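Local coordinates for protein carbonic anhydrase (PDB 4O1K) that probably catalyses the reversible hydration of carbon dioxide to bicarbonate, as a zinc-dependent, tetrameric beta-class carbonic anhydrase, at residues 102-114 with 187-199. Sequence-based numbering, arbitrary orientation.
Sequences LKVKHIVVCGHYG and GFPVIHGWVFNFR. With ZN (zinc ion), chain B.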
# COMPACT_ATOMS: atom_id res chain seq x y z
N LEU A 102 11.21 1.84 19.58
CA LEU A 102 11.68 3.09 20.18
C LEU A 102 11.07 3.37 21.56
O LEU A 102 11.61 4.18 22.32
CB LEU A 102 11.47 4.29 19.23
CG LEU A 102 12.33 4.29 17.96
CD1 LEU A 102 11.95 5.43 17.01
CD2 LEU A 102 13.79 4.37 18.31
N LYS A 103 9.94 2.73 21.86
CA LYS A 103 9.27 2.89 23.16
C LYS A 103 8.92 4.35 23.43
O LYS A 103 9.14 4.90 24.51
CB LYS A 103 10.14 2.33 24.29
CG LYS A 103 10.65 0.91 24.05
CD LYS A 103 9.60 -0.12 24.37
CE LYS A 103 10.19 -1.54 24.36
NZ LYS A 103 9.20 -2.54 23.82
N VAL A 104 8.37 4.97 22.39
CA VAL A 104 7.85 6.30 22.42
C VAL A 104 6.80 6.43 23.54
O VAL A 104 6.06 5.48 23.79
CB VAL A 104 7.34 6.58 20.97
CG1 VAL A 104 5.88 6.95 20.90
CG2 VAL A 104 8.28 7.54 20.24
N LYS A 105 6.78 7.55 24.27
CA LYS A 105 5.81 7.73 25.35
C LYS A 105 4.54 8.43 24.89
O LYS A 105 3.49 8.35 25.56
CB LYS A 105 6.44 8.55 26.49
CG LYS A 105 7.08 7.72 27.60
CD LYS A 105 8.40 7.14 27.22
CE LYS A 105 9.23 6.94 28.50
NZ LYS A 105 8.47 6.12 29.49
N HIS A 106 4.63 9.11 23.75
CA HIS A 106 3.53 9.90 23.23
C HIS A 106 3.40 9.68 21.72
O HIS A 106 4.40 9.57 21.01
CB HIS A 106 3.79 11.39 23.47
CG HIS A 106 3.98 11.75 24.91
ND1 HIS A 106 2.93 11.97 25.77
CD2 HIS A 106 5.11 11.93 25.64
CE1 HIS A 106 3.40 12.27 26.97
NE2 HIS A 106 4.72 12.25 26.92
N ILE A 107 2.16 9.64 21.23
CA ILE A 107 1.95 9.70 19.78
C ILE A 107 1.01 10.88 19.56
O ILE A 107 -0.02 10.96 20.19
CB ILE A 107 1.30 8.44 19.24
CG1 ILE A 107 2.19 7.22 19.48
CG2 ILE A 107 1.10 8.57 17.70
CD1 ILE A 107 1.60 5.88 18.96
N VAL A 108 1.40 11.83 18.71
CA VAL A 108 0.57 13.02 18.48
C VAL A 108 0.18 12.96 17.01
O VAL A 108 1.05 12.73 16.18
CB VAL A 108 1.44 14.28 18.61
CG1 VAL A 108 0.68 15.51 18.11
CG2 VAL A 108 1.94 14.45 20.07
N VAL A 109 -1.10 13.17 16.71
CA VAL A 109 -1.52 13.45 15.34
C VAL A 109 -1.80 14.93 15.35
O VAL A 109 -2.64 15.40 16.12
CB VAL A 109 -2.81 12.71 14.97
CG1 VAL A 109 -3.32 13.17 13.60
CG2 VAL A 109 -2.54 11.22 14.93
N CYS A 110 -1.08 15.68 14.51
CA CYS A 110 -1.26 17.13 14.48
C CYS A 110 -1.80 17.55 13.14
O CYS A 110 -1.13 17.37 12.11
CB CYS A 110 0.07 17.83 14.73
SG CYS A 110 -0.14 19.63 15.03
N GLY A 111 -3.02 18.09 13.12
CA GLY A 111 -3.51 18.64 11.87
C GLY A 111 -3.23 20.13 11.87
O GLY A 111 -2.58 20.64 12.79
N HIS A 112 -3.70 20.83 10.85
CA HIS A 112 -3.49 22.28 10.84
C HIS A 112 -4.57 22.96 10.03
O HIS A 112 -5.05 22.40 9.03
CB HIS A 112 -2.07 22.64 10.35
CG HIS A 112 -1.82 22.30 8.92
ND1 HIS A 112 -1.50 23.26 7.98
CD2 HIS A 112 -1.85 21.12 8.26
CE1 HIS A 112 -1.38 22.69 6.79
NE2 HIS A 112 -1.57 21.39 6.94
N TYR A 113 -5.01 24.13 10.49
CA TYR A 113 -6.07 24.83 9.76
C TYR A 113 -5.50 25.35 8.47
O TYR A 113 -4.30 25.68 8.39
CB TYR A 113 -6.65 25.99 10.58
CG TYR A 113 -7.35 25.53 11.84
CD1 TYR A 113 -8.44 24.66 11.78
CD2 TYR A 113 -6.92 25.94 13.09
CE1 TYR A 113 -9.07 24.22 12.93
CE2 TYR A 113 -7.56 25.51 14.25
CZ TYR A 113 -8.63 24.65 14.16
OH TYR A 113 -9.27 24.21 15.30
N GLY A 114 -6.34 25.42 7.45
CA GLY A 114 -5.88 25.86 6.15
C GLY A 114 -5.26 24.73 5.35
O GLY A 114 -4.76 24.95 4.26
N GLY A 187 1.03 1.32 30.13
CA GLY A 187 0.33 2.57 30.36
C GLY A 187 0.79 3.67 29.41
O GLY A 187 0.36 4.83 29.52
N PHE A 188 1.68 3.31 28.48
CA PHE A 188 2.11 4.24 27.43
C PHE A 188 2.20 3.47 26.11
O PHE A 188 2.24 2.24 26.12
CB PHE A 188 3.42 4.96 27.80
CG PHE A 188 4.66 4.09 27.85
CD1 PHE A 188 5.26 3.79 29.06
CD2 PHE A 188 5.27 3.64 26.67
CE1 PHE A 188 6.41 3.01 29.11
CE2 PHE A 188 6.40 2.86 26.72
CZ PHE A 188 6.98 2.55 27.93
N PRO A 189 2.22 4.17 24.95
CA PRO A 189 2.11 5.62 24.75
C PRO A 189 0.69 6.13 24.94
O PRO A 189 -0.28 5.38 24.83
CB PRO A 189 2.50 5.80 23.27
CG PRO A 189 2.11 4.51 22.62
CD PRO A 189 2.44 3.46 23.68
N VAL A 190 0.57 7.41 25.24
CA VAL A 190 -0.74 8.02 25.19
C VAL A 190 -0.82 8.83 23.90
O VAL A 190 0.19 9.27 23.34
CB VAL A 190 -1.04 8.89 26.43
CG1 VAL A 190 -1.10 8.01 27.70
CG2 VAL A 190 -0.01 9.98 26.59
N ILE A 191 -2.04 9.01 23.45
CA ILE A 191 -2.29 9.59 22.15
C ILE A 191 -2.90 10.97 22.27
O ILE A 191 -3.81 11.18 23.09
CB ILE A 191 -3.24 8.67 21.42
CG1 ILE A 191 -2.43 7.55 20.78
CG2 ILE A 191 -4.02 9.41 20.36
CD1 ILE A 191 -3.26 6.58 20.14
N HIS A 192 -2.41 11.90 21.45
CA HIS A 192 -2.90 13.27 21.47
C HIS A 192 -3.34 13.69 20.08
O HIS A 192 -2.73 13.28 19.09
CB HIS A 192 -1.81 14.24 21.90
CG HIS A 192 -1.08 13.82 23.13
ND1 HIS A 192 -1.46 14.23 24.39
CD2 HIS A 192 0.05 13.09 23.29
CE1 HIS A 192 -0.61 13.73 25.28
NE2 HIS A 192 0.32 13.05 24.64
N GLY A 193 -4.39 14.51 20.03
CA GLY A 193 -4.85 15.07 18.76
C GLY A 193 -4.76 16.57 18.90
O GLY A 193 -5.46 17.15 19.71
N TRP A 194 -3.90 17.20 18.12
CA TRP A 194 -3.69 18.64 18.23
C TRP A 194 -3.89 19.28 16.87
O TRP A 194 -3.92 18.58 15.84
CB TRP A 194 -2.27 18.92 18.72
CG TRP A 194 -1.92 18.41 20.11
CD1 TRP A 194 -2.79 18.01 21.10
CD2 TRP A 194 -0.60 18.24 20.66
NE1 TRP A 194 -2.08 17.62 22.23
CE2 TRP A 194 -0.73 17.75 21.98
CE3 TRP A 194 0.69 18.46 20.15
CZ2 TRP A 194 0.38 17.48 22.80
CZ3 TRP A 194 1.80 18.19 20.98
CH2 TRP A 194 1.63 17.70 22.28
N VAL A 195 -4.07 20.60 16.85
CA VAL A 195 -4.24 21.29 15.58
C VAL A 195 -3.46 22.58 15.68
O VAL A 195 -3.61 23.31 16.66
CB VAL A 195 -5.71 21.61 15.27
CG1 VAL A 195 -5.80 22.30 13.91
CG2 VAL A 195 -6.54 20.36 15.23
N PHE A 196 -2.61 22.85 14.68
CA PHE A 196 -1.81 24.06 14.62
C PHE A 196 -2.54 25.11 13.80
O PHE A 196 -3.24 24.78 12.83
CB PHE A 196 -0.43 23.77 14.00
CG PHE A 196 0.43 24.97 13.84
CD1 PHE A 196 1.01 25.59 14.95
CD2 PHE A 196 0.69 25.48 12.58
CE1 PHE A 196 1.82 26.71 14.79
CE2 PHE A 196 1.50 26.61 12.42
CZ PHE A 196 2.06 27.22 13.53
N ASN A 197 -2.36 26.38 14.19
CA ASN A 197 -3.08 27.48 13.58
C ASN A 197 -2.03 28.46 13.09
O ASN A 197 -1.37 29.15 13.91
CB ASN A 197 -3.98 28.16 14.64
CG ASN A 197 -4.95 29.16 14.03
OD1 ASN A 197 -4.86 29.52 12.86
ND2 ASN A 197 -5.90 29.61 14.84
N PHE A 198 -1.85 28.53 11.78
CA PHE A 198 -0.82 29.36 11.16
C PHE A 198 -1.08 30.85 11.37
O PHE A 198 -0.19 31.67 11.13
CB PHE A 198 -0.78 29.07 9.65
CG PHE A 198 -2.04 29.49 8.94
CD1 PHE A 198 -3.10 28.61 8.79
CD2 PHE A 198 -2.17 30.78 8.43
CE1 PHE A 198 -4.26 29.00 8.14
CE2 PHE A 198 -3.33 31.18 7.78
CZ PHE A 198 -4.38 30.29 7.63
N ARG A 199 -2.30 31.20 11.78
CA ARG A 199 -2.70 32.59 11.95
C ARG A 199 -2.13 33.24 13.21
O ARG A 199 -1.87 34.45 13.22
CB ARG A 199 -4.22 32.70 11.97
CG ARG A 199 -4.83 32.83 10.58
CD ARG A 199 -6.07 31.97 10.42
NE ARG A 199 -6.92 32.47 9.34
CZ ARG A 199 -7.81 31.73 8.69
NH1 ARG A 199 -8.54 32.28 7.72
NH2 ARG A 199 -7.98 30.45 9.00
ZN ZN B . -2.09 19.98 5.46
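Val-195 and Tyr-113 mark the tightly packed end of two parallel strands, 106-112 and 190-197; eight backbone hydrogen bonds, the first from Val-190 N to Lys-105 O and the last from Tyr-113 N to Phe-196 O, tie the strands and their flanks together. Methyl CG1 of Val-195 sits over the centre of the Tyr-113 ring, 3.7 Å from CE2, while Asn-197 meets the edge of that ring at CD2. With CG of Tyr-113 anti to its carbonyl carbon (chi1 -64°), the ring lies across the valine, and its OH bonds to Glu-163 on helix 154-174. Losing the ring to an alanine here is likely to strip the Val-195 methyl of its aromatic face and leave Glu-163 without this hydroxyl partner.

On the sheet face carrying His-106, Val-108 and Trp-194, the valine packs closely on the tryptophan: CG1 of Val-108 is 3.6 Å from Trp-194 CE3, and its other methyl, CG2, stands over the six-membered ring. His-106 ND1 and His-192 NE2 share a hydrogen bond of 3.0 Å, made edge to edge with the ring planes at 35°. A second subunit closes on this face, Phe-22 of that chain meeting Trp-194 edge-to-face.

At the N-terminal end of the strands the contact is more open to solvent. There the partly exposed Phe-188, just before the cis peptide of Pro-189, receives Lys-105 NZ over its face, 3.7 Å from CE1, a cation-pi contact.

At the packed end, His-112 NE2 binds the zinc ion at 2.1 Å, with Cys-56, Asp-58 and Cys-115 completing the site: zinc at the C-terminal end of a central parallel strand, the arrangement of the beta-carbonic anhydrase fold.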